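Side-chain contacts in rifin (Plasmodium falciparum, PDB 7JZK), which is a malaria-parasite variant surface antigen whose V2 domain, the part crystallised here, binds the LAIR1 ectodomain from antibody MGD21: residues G33-Y38 with T47-F52; S66-Q71 with Q86-V91; L95-D100 with K109-G114. All blocks are in the same frame, centred on the assembly; numbering follows the deposited sequence.

Interaction 1: G33-Y38 with T47-F52; sequences GALKRY and TSLKSF. With NAG (2-acetamido-2-deoxy-beta-D-glucopyranose), chain E.
Leu49 meets helix 13-39 through a single methyl branch, CD2, which points at the neighbouring residues Leu35 and Lys36. The approach to Leu35 is made low on its side chain: Leu49 CD2 lies 4.1 Å from Leu35 CB, an apolar contact near the helix backbone. Lys36 arrives differently. Its chain first rises away from the helix and then folds back at its last two torsions (chi3 -64°, chi4 -37°), which bring the end of the lysine round to Leu49, with Lys36 NZ 4.0 Å from Leu49 CD2. The lysine and the leucine pass side by side, running opposite ways, and no hydrogen bond joins the segments. The same lysine also touches Asp42, while the branched end of Leu35 packs on Ile64 and Ile68 of helix 61-75.

Leu49 owes its place to a strand-to-helix junction: strand 47-48, the second arm of a small beta-hairpin with strand 43-44, runs directly into helix 49-55. Ser48 is the N-cap, its OG accepting a fairly straight bond from Ser51 N (3.0 Å, 161°). A hydroxyl pair, Thr47 OG1 and Ser51 OG, adds a second link across this first turn at 2.5 Å. One turn on from Ser48, the ring of Phe52 receives the acetyl methyl of the N-linked sugar over one face, NAG C8 standing 3.3 Å from Phe52 CE2.

Interaction 2: S66-Q71 with Q86-V91; sequences SAIDTQ and QAFCDV
The ring of Phe88 projects from helix 86-94 toward helix 61-75, where Ile68 and Gln71 receive its far end. Nothing of 66-71 lies squarely over either face of the ring, which is met instead at its rim and obliquely. Ile68 O faces the rim, close to the ring plane, 4.0 Å from Phe88 CZ. The aliphatic part of Gln71 comes in obliquely beside it, Gln71 CG being 4.0 Å from Phe88 CE2. At the other meta carbon, Ile68 offers its CG2 methyl, 4.2 Å from Phe88 CE1. The tip of the ring is thus held between two side chains one helical turn apart, by van der Waals contact alone. With CG anti to the backbone N (chi1 179°), the ring leans out from its helix and towards the C-terminal end, which brings CZ to Ile68 O.

Gln71 runs nearly perpendicular to the phenylalanine side chain, and its amide plane is turned 76° from the ring, so the two flat groups do not stack. The amide is engaged elsewhere, NE2 giving a hydrogen bond to Asn43 O and OE1 accepting one from Asn45 N, which ties helix 61-75 to the hairpin. On the same helix, Thr70 OG1 bonds back to Ser66 O at 2.8 Å, on the opposite face of that carbonyl from Thr70 N.

The Cys76-Cys89 disulfide ties Cys89 of helix 86-94 to the residue just after helix 61-75. Phe39 of helix 13-39 packs against both Ile68 and Phe88, and Ile68 further touches Leu44 of strand 43-44 and Ile112 of helix 108-126.

Interaction 3: L95-D100 with K109-G114; sequences LRIVAD and KDAITG
The methyl of Ala111 is a small bump on helix 108-126 that fills the mouth of a shallow cleft formed by the side chains of Leu95 and Ile97. Leu95 makes one lip, its CB 3.7 Å from Ala111 CB, the shortest contact here. Ile97 makes the other, with CG1 and CD1 both 4.0 Å from the same Ala111 CB, so that the alanine meets a length of the isoleucine chain. An alanine at this point lets the backbones come close: the CA atoms of Leu95 and Ala111 are only 6.0 Å apart.

Beyond the bump, Leu95 continues over the helix surface. With CD1 anti to CA (chi2 -178°), its leading methyl reaches the peptide group that follows Ala111, lying 3.8 Å from Ala111 O and 4.0 Å from Ile112 N. It then meets the flank of the next residue, with Leu95 CD1 4.3 Å from Ile112 CG1. No hydrogen bond crosses the contact, which depends on shape and apolar cover.

Ile97 also touches Tyr45 of the LAIR1 chain, and the adjoining Val98 and Ala99 pack on Asn42 and Trp86 of that chain. The turn that presents Leu95 and Ile97 is a Schellman motif closing helix 86-94: Arg96, with positive phi, is its C-prime residue, Arg96 N bonds to Lys93 O, Ile97 N to Arg92 O, and Ile97 packs back on the Arg92 side chain.

In the fold
Interactions 1, 2 and 3 follow one another along the chain and join its helices into one bundle. The centres of interactions 1 and 2 lie about 12 Å apart, bridged where Leu35 CD2 meets Ile68 CD1 (4.1 Å) and Phe52 CE2 meets Ala67 CB (4.1 Å). Interactions 2 and 3, whose centres lie about 10 Å apart, meet where Ile68 CG2 touches Ile112 CG2 (3.7 Å). Although interactions 1 and 3 are about 20 Å apart between centres, Tyr38 OH still touches Leu95 CD2 (3.5 Å). The glycan borders interaction 1, whereas LAIR1 meets segments 86-91 and 95-100, so of the three contacts it is 2 and 3 that border the LAIR1 ectodomain.

Interaction 1: G33-Y38 with T47-F52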
loop_
_atom_site.group_PDB
_atom_site.type_symbol
_atom_site.label_atom_id
_atom_site.label_comp_id
_atom_site.label_asym_id
_atom_site.label_seq_id
_atom_site.Cartn_x
_atom_site.Cartn_y
_atom_site.Cartn_z
ATOM N N GLY B 33 13.243 16.365 3.432
ATOM C CA GLY B 33 12.125 17.036 4.056
ATOM C C GLY B 33 10.842 16.870 3.275
ATOM O O GLY B 33 9.785 16.661 3.862
ATOM N N ALA B 34 10.915 16.973 1.943
ATOM C CA ALA B 34 9.699 16.854 1.141
ATOM C C ALA B 34 9.078 15.453 1.257
ATOM O O ALA B 34 7.860 15.313 1.439
ATOM C CB ALA B 34 10.015 17.203 -0.318
ATOM N N LEU B 35 9.915 14.405 1.231
ATOM C CA LEU B 35 9.409 13.039 1.353
ATOM C C LEU B 35 8.867 12.762 2.743
ATOM O O LEU B 35 7.819 12.117 2.897
ATOM C CB LEU B 35 10.530 12.059 1.072
ATOM C CG LEU B 35 11.094 12.177 -0.321
ATOM C CD1 LEU B 35 12.261 11.224 -0.368
ATOM C CD2 LEU B 35 9.998 11.827 -1.298
ATOM N N LYS B 36 9.535 13.295 3.765
ATOM C CA LYS B 36 9.096 13.098 5.135
ATOM C C LYS B 36 7.770 13.799 5.388
ATOM O O LYS B 36 6.863 13.241 6.001
ATOM C CB LYS B 36 10.169 13.642 6.086
ATOM C CG LYS B 36 10.377 12.872 7.392
ATOM C CD LYS B 36 11.202 13.643 8.426
ATOM C CE LYS B 36 12.603 13.874 7.936
ATOM N NZ LYS B 36 13.106 12.714 7.160
ATOM N N ARG B 37 7.643 15.029 4.923
ATOM C CA ARG B 37 6.435 15.807 5.143
ATOM C C ARG B 37 5.273 15.310 4.293
ATOM O O ARG B 37 4.112 15.497 4.677
ATOM C CB ARG B 37 6.752 17.290 4.915
ATOM C CG ARG B 37 7.726 17.858 5.994
ATOM C CD ARG B 37 8.291 19.244 5.658
ATOM N NE ARG B 37 7.260 20.264 5.461
ATOM C CZ ARG B 37 7.373 21.298 4.625
ATOM N NH1 ARG B 37 6.375 22.175 4.524
ATOM N NH2 ARG B 37 8.466 21.451 3.870
ATOM N N TYR B 38 5.542 14.695 3.134
ATOM C CA TYR B 38 4.434 14.266 2.286
ATOM C C TYR B 38 4.034 12.823 2.540
ATOM O O TYR B 38 2.848 12.501 2.494
ATOM C CB TYR B 38 4.796 14.418 0.806
ATOM C CG TYR B 38 3.620 14.281 -0.134
ATOM C CD1 TYR B 38 3.161 13.032 -0.534
ATOM C CD2 TYR B 38 2.967 15.400 -0.614
ATOM C CE1 TYR B 38 2.079 12.903 -1.384
ATOM C CE2 TYR B 38 1.897 15.293 -1.464
ATOM C CZ TYR B 38 1.450 14.041 -1.847
ATOM O OH TYR B 38 0.378 13.925 -2.703
ATOM N N THR B 47 16.774 1.626 5.286
ATOM C CA THR B 47 17.815 2.529 5.785
ATOM C C THR B 47 17.227 3.920 5.938
ATOM O O THR B 47 16.175 4.180 5.366
ATOM C CB THR B 47 19.064 2.446 4.909
ATOM O OG1 THR B 47 20.149 2.925 5.699
ATOM C CG2 THR B 47 18.937 3.197 3.603
ATOM N N SER B 48 17.908 4.765 6.694
ATOM C CA SER B 48 17.437 6.142 6.926
ATOM C C SER B 48 17.463 6.884 5.604
ATOM O O SER B 48 18.198 6.481 4.726
ATOM C CB SER B 48 18.297 6.820 7.944
ATOM O OG SER B 48 19.525 7.244 7.383
ATOM N N LEU B 49 16.650 7.920 5.491
ATOM C CA LEU B 49 16.575 8.662 4.219
ATOM C C LEU B 49 17.908 9.361 3.972
ATOM O O LEU B 49 18.281 9.476 2.808
ATOM C CB LEU B 49 15.454 9.693 4.360
ATOM C CG LEU B 49 14.315 9.617 3.349
ATOM C CD1 LEU B 49 13.877 8.184 3.143
ATOM C CD2 LEU B 49 13.139 10.456 3.812
ATOM N N LYS B 50 18.615 9.767 5.035
ATOM C CA LYS B 50 19.947 10.325 4.778
ATOM C C LYS B 50 20.884 9.247 4.262
ATOM O O LYS B 50 21.625 9.465 3.307
ATOM C CB LYS B 50 20.551 10.964 6.043
ATOM C CG LYS B 50 22.006 11.444 5.905
ATOM C CD LYS B 50 22.556 12.037 7.244
ATOM C CE LYS B 50 23.781 12.996 7.060
ATOM N NZ LYS B 50 23.448 14.202 6.195
ATOM N N SER B 51 20.836 8.060 4.863
ATOM C CA SER B 51 21.630 6.933 4.382
ATOM C C SER B 51 21.160 6.477 3.009
ATOM O O SER B 51 21.963 6.061 2.171
ATOM C CB SER B 51 21.530 5.772 5.377
ATOM O OG SER B 51 21.940 4.518 4.838
ATOM N N PHE B 52 19.856 6.580 2.754
ATOM C CA PHE B 52 19.293 6.176 1.471
ATOM C C PHE B 52 19.835 7.041 0.347
ATOM O O PHE B 52 20.074 6.552 -0.757
ATOM C CB PHE B 52 17.765 6.256 1.511
ATOM C CG PHE B 52 17.103 5.988 0.180
ATOM C CD1 PHE B 52 16.900 7.014 -0.721
ATOM C CD2 PHE B 52 16.660 4.719 -0.157
ATOM C CE1 PHE B 52 16.293 6.781 -1.940
ATOM C CE2 PHE B 52 16.039 4.483 -1.396
ATOM C CZ PHE B 52 15.857 5.518 -2.279
HETATM C C1 NAG E . 17.838 -1.033 -1.261
HETATM C C2 NAG E . 19.142 -0.367 -1.518
HETATM C C3 NAG E . 19.978 -1.242 -2.407
HETATM C C4 NAG E . 20.120 -2.647 -1.840
HETATM C C5 NAG E . 18.814 -3.225 -1.280
HETATM C C6 NAG E . 19.074 -4.378 -0.335
HETATM C C7 NAG E . 19.252 2.065 -1.457
HETATM C C8 NAG E . 19.055 3.332 -2.217
HETATM N N2 NAG E . 18.986 0.939 -2.116
HETATM O O3 NAG E . 21.246 -0.605 -2.540
HETATM O O4 NAG E . 20.433 -3.473 -2.952
HETATM O O5 NAG E . 18.054 -2.247 -0.542
HETATM O O6 NAG E . 17.846 -4.952 0.086
HETATM O O7 NAG E . 19.591 2.053 -0.289
#

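Interaction 2: S66-Q71 with Q86-V91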
loop_
_atom_site.group_PDB
_atom_site.type_symbol
_atom_site.label_atom_id
_atom_site.label_comp_id
_atom_site.label_asym_id
_atom_site.label_seq_id
_atom_site.Cartn_x
_atom_site.Cartn_y
_atom_site.Cartn_z
ATOM N N SER B 66 9.975 3.818 -7.012
ATOM C CA SER B 66 9.887 2.371 -6.913
ATOM C C SER B 66 10.126 1.907 -5.481
ATOM O O SER B 66 9.444 1.001 -4.999
ATOM C CB SER B 66 10.870 1.725 -7.898
ATOM O OG SER B 66 11.252 0.405 -7.529
ATOM N N ALA B 67 11.061 2.532 -4.768
ATOM C CA ALA B 67 11.309 2.144 -3.379
ATOM C C ALA B 67 10.123 2.484 -2.479
ATOM O O ALA B 67 9.772 1.708 -1.578
ATOM C CB ALA B 67 12.584 2.828 -2.864
ATOM N N ILE B 68 9.492 3.636 -2.709
ATOM C CA ILE B 68 8.345 4.017 -1.907
ATOM C C ILE B 68 7.177 3.082 -2.196
ATOM O O ILE B 68 6.481 2.650 -1.277
ATOM C CB ILE B 68 7.996 5.498 -2.147
ATOM C CG1 ILE B 68 9.063 6.422 -1.512
ATOM C CG2 ILE B 68 6.593 5.813 -1.605
ATOM C CD1 ILE B 68 8.874 7.906 -1.800
ATOM N N ASP B 69 6.985 2.715 -3.469
ATOM C CA ASP B 69 5.937 1.769 -3.848
ATOM C C ASP B 69 6.146 0.435 -3.171
ATOM O O ASP B 69 5.228 -0.131 -2.585
ATOM C CB ASP B 69 5.913 1.577 -5.372
ATOM C CG ASP B 69 4.975 0.447 -5.820
ATOM O OD1 ASP B 69 5.383 -0.738 -5.786
ATOM O OD2 ASP B 69 3.837 0.706 -6.257
ATOM N N THR B 70 7.358 -0.073 -3.213
ATOM C CA THR B 70 7.628 -1.372 -2.618
ATOM C C THR B 70 7.374 -1.325 -1.113
ATOM O O THR B 70 6.722 -2.219 -0.550
ATOM C CB THR B 70 9.090 -1.752 -2.927
ATOM O OG1 THR B 70 9.286 -1.735 -4.349
ATOM C CG2 THR B 70 9.391 -3.149 -2.446
ATOM N N GLN B 71 7.773 -0.244 -0.460
ATOM C CA GLN B 71 7.560 -0.091 1.001
ATOM C C GLN B 71 6.068 0.038 1.318
ATOM O O GLN B 71 5.629 -0.584 2.275
ATOM C CB GLN B 71 8.372 1.094 1.517
ATOM C CG GLN B 71 8.384 1.248 3.025
ATOM C CD GLN B 71 9.573 2.067 3.452
ATOM O OE1 GLN B 71 10.714 1.742 3.148
ATOM N NE2 GLN B 71 9.310 3.143 4.167
ATOM N N GLN B 86 0.236 4.634 10.308
ATOM C CA GLN B 86 -1.003 4.839 9.531
ATOM C C GLN B 86 -0.893 6.008 8.543
ATOM O O GLN B 86 -1.481 5.904 7.482
ATOM C CB GLN B 86 -2.166 4.953 10.510
ATOM C CG GLN B 86 -2.319 3.727 11.391
ATOM C CD GLN B 86 -3.365 2.787 10.852
ATOM O OE1 GLN B 86 -4.304 3.199 10.181
ATOM N NE2 GLN B 86 -3.218 1.510 11.159
ATOM N N ALA B 87 -0.207 7.083 8.883
ATOM C CA ALA B 87 -0.135 8.284 8.030
ATOM C C ALA B 87 0.463 7.972 6.663
ATOM O O ALA B 87 0.026 8.572 5.683
ATOM C CB ALA B 87 0.653 9.335 8.733
ATOM N N PHE B 88 1.463 7.113 6.625
ATOM C CA PHE B 88 2.053 6.672 5.360
ATOM C C PHE B 88 1.026 5.951 4.497
ATOM O O PHE B 88 0.850 6.277 3.326
ATOM C CB PHE B 88 3.252 5.754 5.651
ATOM C CG PHE B 88 3.942 5.210 4.429
ATOM C CD1 PHE B 88 4.192 6.018 3.329
ATOM C CD2 PHE B 88 4.387 3.904 4.402
ATOM C CE1 PHE B 88 4.872 5.513 2.209
ATOM C CE2 PHE B 88 5.055 3.392 3.279
ATOM C CZ PHE B 88 5.289 4.199 2.185
ATOM N N CYS B 89 0.279 5.022 5.083
ATOM C CA CYS B 89 -0.739 4.306 4.329
ATOM C C CYS B 89 -1.877 5.237 3.926
ATOM O O CYS B 89 -2.401 5.127 2.817
ATOM C CB CYS B 89 -1.245 3.138 5.185
ATOM S SG CYS B 89 0.137 2.140 5.813
ATOM N N ASP B 90 -2.159 6.242 4.746
ATOM C CA ASP B 90 -3.219 7.218 4.502
ATOM C C ASP B 90 -2.995 7.983 3.199
ATOM O O ASP B 90 -3.960 8.487 2.614
ATOM C CB ASP B 90 -3.291 8.183 5.709
ATOM C CG ASP B 90 -4.401 9.242 5.587
ATOM O OD1 ASP B 90 -4.098 10.390 5.192
ATOM O OD2 ASP B 90 -5.581 8.929 5.885
ATOM N N VAL B 91 -1.749 8.034 2.710
ATOM C CA VAL B 91 -1.434 8.693 1.443
ATOM C C VAL B 91 -2.181 8.052 0.283
ATOM O O VAL B 91 -2.498 8.724 -0.708
ATOM C CB VAL B 91 0.086 8.679 1.207
ATOM C CG1 VAL B 91 0.450 9.310 -0.154
ATOM C CG2 VAL B 91 0.764 9.423 2.320
#

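Interaction 3: L95-D100 with K109-G114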
loop_
_atom_site.group_PDB
_atom_site.type_symbol
_atom_site.label_atom_id
_atom_site.label_comp_id
_atom_site.label_asym_id
_atom_site.label_seq_id
_atom_site.Cartn_x
_atom_site.Cartn_y
_atom_site.Cartn_z
ATOM N N LEU B 95 -3.798 10.090 -2.922
ATOM C CA LEU B 95 -3.542 9.813 -4.331
ATOM C C LEU B 95 -4.674 9.063 -5.019
ATOM O O LEU B 95 -4.426 8.495 -6.086
ATOM C CB LEU B 95 -2.230 9.031 -4.487
ATOM C CG LEU B 95 -1.004 9.720 -3.864
ATOM C CD1 LEU B 95 0.279 8.931 -4.073
ATOM C CD2 LEU B 95 -0.885 11.117 -4.439
ATOM N N ARG B 96 -5.867 9.004 -4.407
ATOM C CA ARG B 96 -7.026 8.271 -4.925
ATOM C C ARG B 96 -6.630 6.858 -5.341
ATOM O O ARG B 96 -6.993 6.364 -6.413
ATOM C CB ARG B 96 -7.735 9.024 -6.060
ATOM C CG ARG B 96 -8.545 10.240 -5.584
ATOM C CD ARG B 96 -8.326 11.452 -6.472
ATOM N NE ARG B 96 -6.964 11.958 -6.328
ATOM C CZ ARG B 96 -6.501 13.059 -6.913
ATOM N NH1 ARG B 96 -5.240 13.435 -6.716
ATOM N NH2 ARG B 96 -7.299 13.780 -7.692
ATOM N N ILE B 97 -5.882 6.193 -4.463
ATOM C CA ILE B 97 -5.470 4.816 -4.707
ATOM C C ILE B 97 -6.423 3.824 -4.047
ATOM O O ILE B 97 -6.464 2.648 -4.448
ATOM C CB ILE B 97 -4.023 4.586 -4.217
ATOM C CG1 ILE B 97 -3.060 5.565 -4.869
ATOM C CG2 ILE B 97 -3.536 3.191 -4.534
ATOM C CD1 ILE B 97 -1.639 5.342 -4.388
ATOM N N VAL B 98 -7.215 4.266 -3.073
ATOM C CA VAL B 98 -8.120 3.349 -2.407
ATOM C C VAL B 98 -9.255 3.029 -3.362
ATOM O O VAL B 98 -9.623 3.841 -4.220
ATOM C CB VAL B 98 -8.633 3.963 -1.090
ATOM C CG1 VAL B 98 -7.466 4.272 -0.167
ATOM C CG2 VAL B 98 -9.374 5.248 -1.376
ATOM N N ALA B 99 -9.792 1.826 -3.246
ATOM C CA ALA B 99 -10.818 1.396 -4.187
ATOM C C ALA B 99 -12.072 2.220 -3.971
ATOM O O ALA B 99 -12.513 2.419 -2.839
ATOM C CB ALA B 99 -11.122 -0.091 -4.009
ATOM N N ASP B 100 -12.659 2.704 -5.051
ATOM C CA ASP B 100 -13.897 3.459 -4.949
ATOM C C ASP B 100 -14.873 2.745 -5.883
ATOM O O ASP B 100 -14.569 2.572 -7.083
ATOM C CB ASP B 100 -13.607 4.934 -5.278
ATOM C CG ASP B 100 -14.781 5.876 -5.001
ATOM O OD1 ASP B 100 -15.784 5.489 -4.349
ATOM O OD2 ASP B 100 -14.651 7.059 -5.386
ATOM N N LYS B 109 1.916 2.638 -8.060
ATOM C CA LYS B 109 3.238 3.047 -8.530
ATOM C C LYS B 109 3.153 4.325 -9.354
ATOM O O LYS B 109 3.965 5.225 -9.196
ATOM C CB LYS B 109 3.857 1.918 -9.374
ATOM C CG LYS B 109 5.381 1.853 -9.455
ATOM C CD LYS B 109 5.804 0.502 -10.030
ATOM C CE LYS B 109 7.309 0.301 -10.035
ATOM N NZ LYS B 109 7.661 -1.014 -10.646
ATOM N N ASP B 110 2.159 4.428 -10.223
ATOM C CA ASP B 110 1.985 5.605 -11.068
ATOM C C ASP B 110 1.629 6.845 -10.255
ATOM O O ASP B 110 2.198 7.915 -10.467
ATOM C CB ASP B 110 0.932 5.285 -12.143
ATOM C CG ASP B 110 1.371 4.102 -13.020
ATOM O OD1 ASP B 110 2.598 3.865 -13.109
ATOM O OD2 ASP B 110 0.527 3.345 -13.545
ATOM N N ALA B 111 0.722 6.723 -9.297
ATOM C CA ALA B 111 0.368 7.874 -8.468
ATOM C C ALA B 111 1.568 8.318 -7.626
ATOM O O ALA B 111 1.838 9.509 -7.480
ATOM C CB ALA B 111 -0.843 7.526 -7.583
ATOM N N ILE B 112 2.341 7.362 -7.122
ATOM C CA ILE B 112 3.521 7.707 -6.356
ATOM C C ILE B 112 4.513 8.435 -7.246
ATOM O O ILE B 112 5.140 9.397 -6.823
ATOM C CB ILE B 112 4.138 6.447 -5.735
ATOM C CG1 ILE B 112 3.151 5.845 -4.755
ATOM C CG2 ILE B 112 5.505 6.775 -5.054
ATOM C CD1 ILE B 112 3.517 4.463 -4.314
ATOM N N THR B 113 4.672 7.973 -8.487
ATOM C CA THR B 113 5.585 8.590 -9.443
ATOM C C THR B 113 5.185 10.033 -9.691
ATOM O O THR B 113 6.015 10.936 -9.611
ATOM C CB THR B 113 5.585 7.772 -10.748
ATOM O OG1 THR B 113 6.114 6.458 -10.492
ATOM C CG2 THR B 113 6.387 8.444 -11.862
ATOM N N GLY B 114 3.903 10.284 -9.917
ATOM C CA GLY B 114 3.481 11.661 -10.102
ATOM C C GLY B 114 3.736 12.509 -8.870
ATOM O O GLY B 114 4.189 13.657 -8.974
#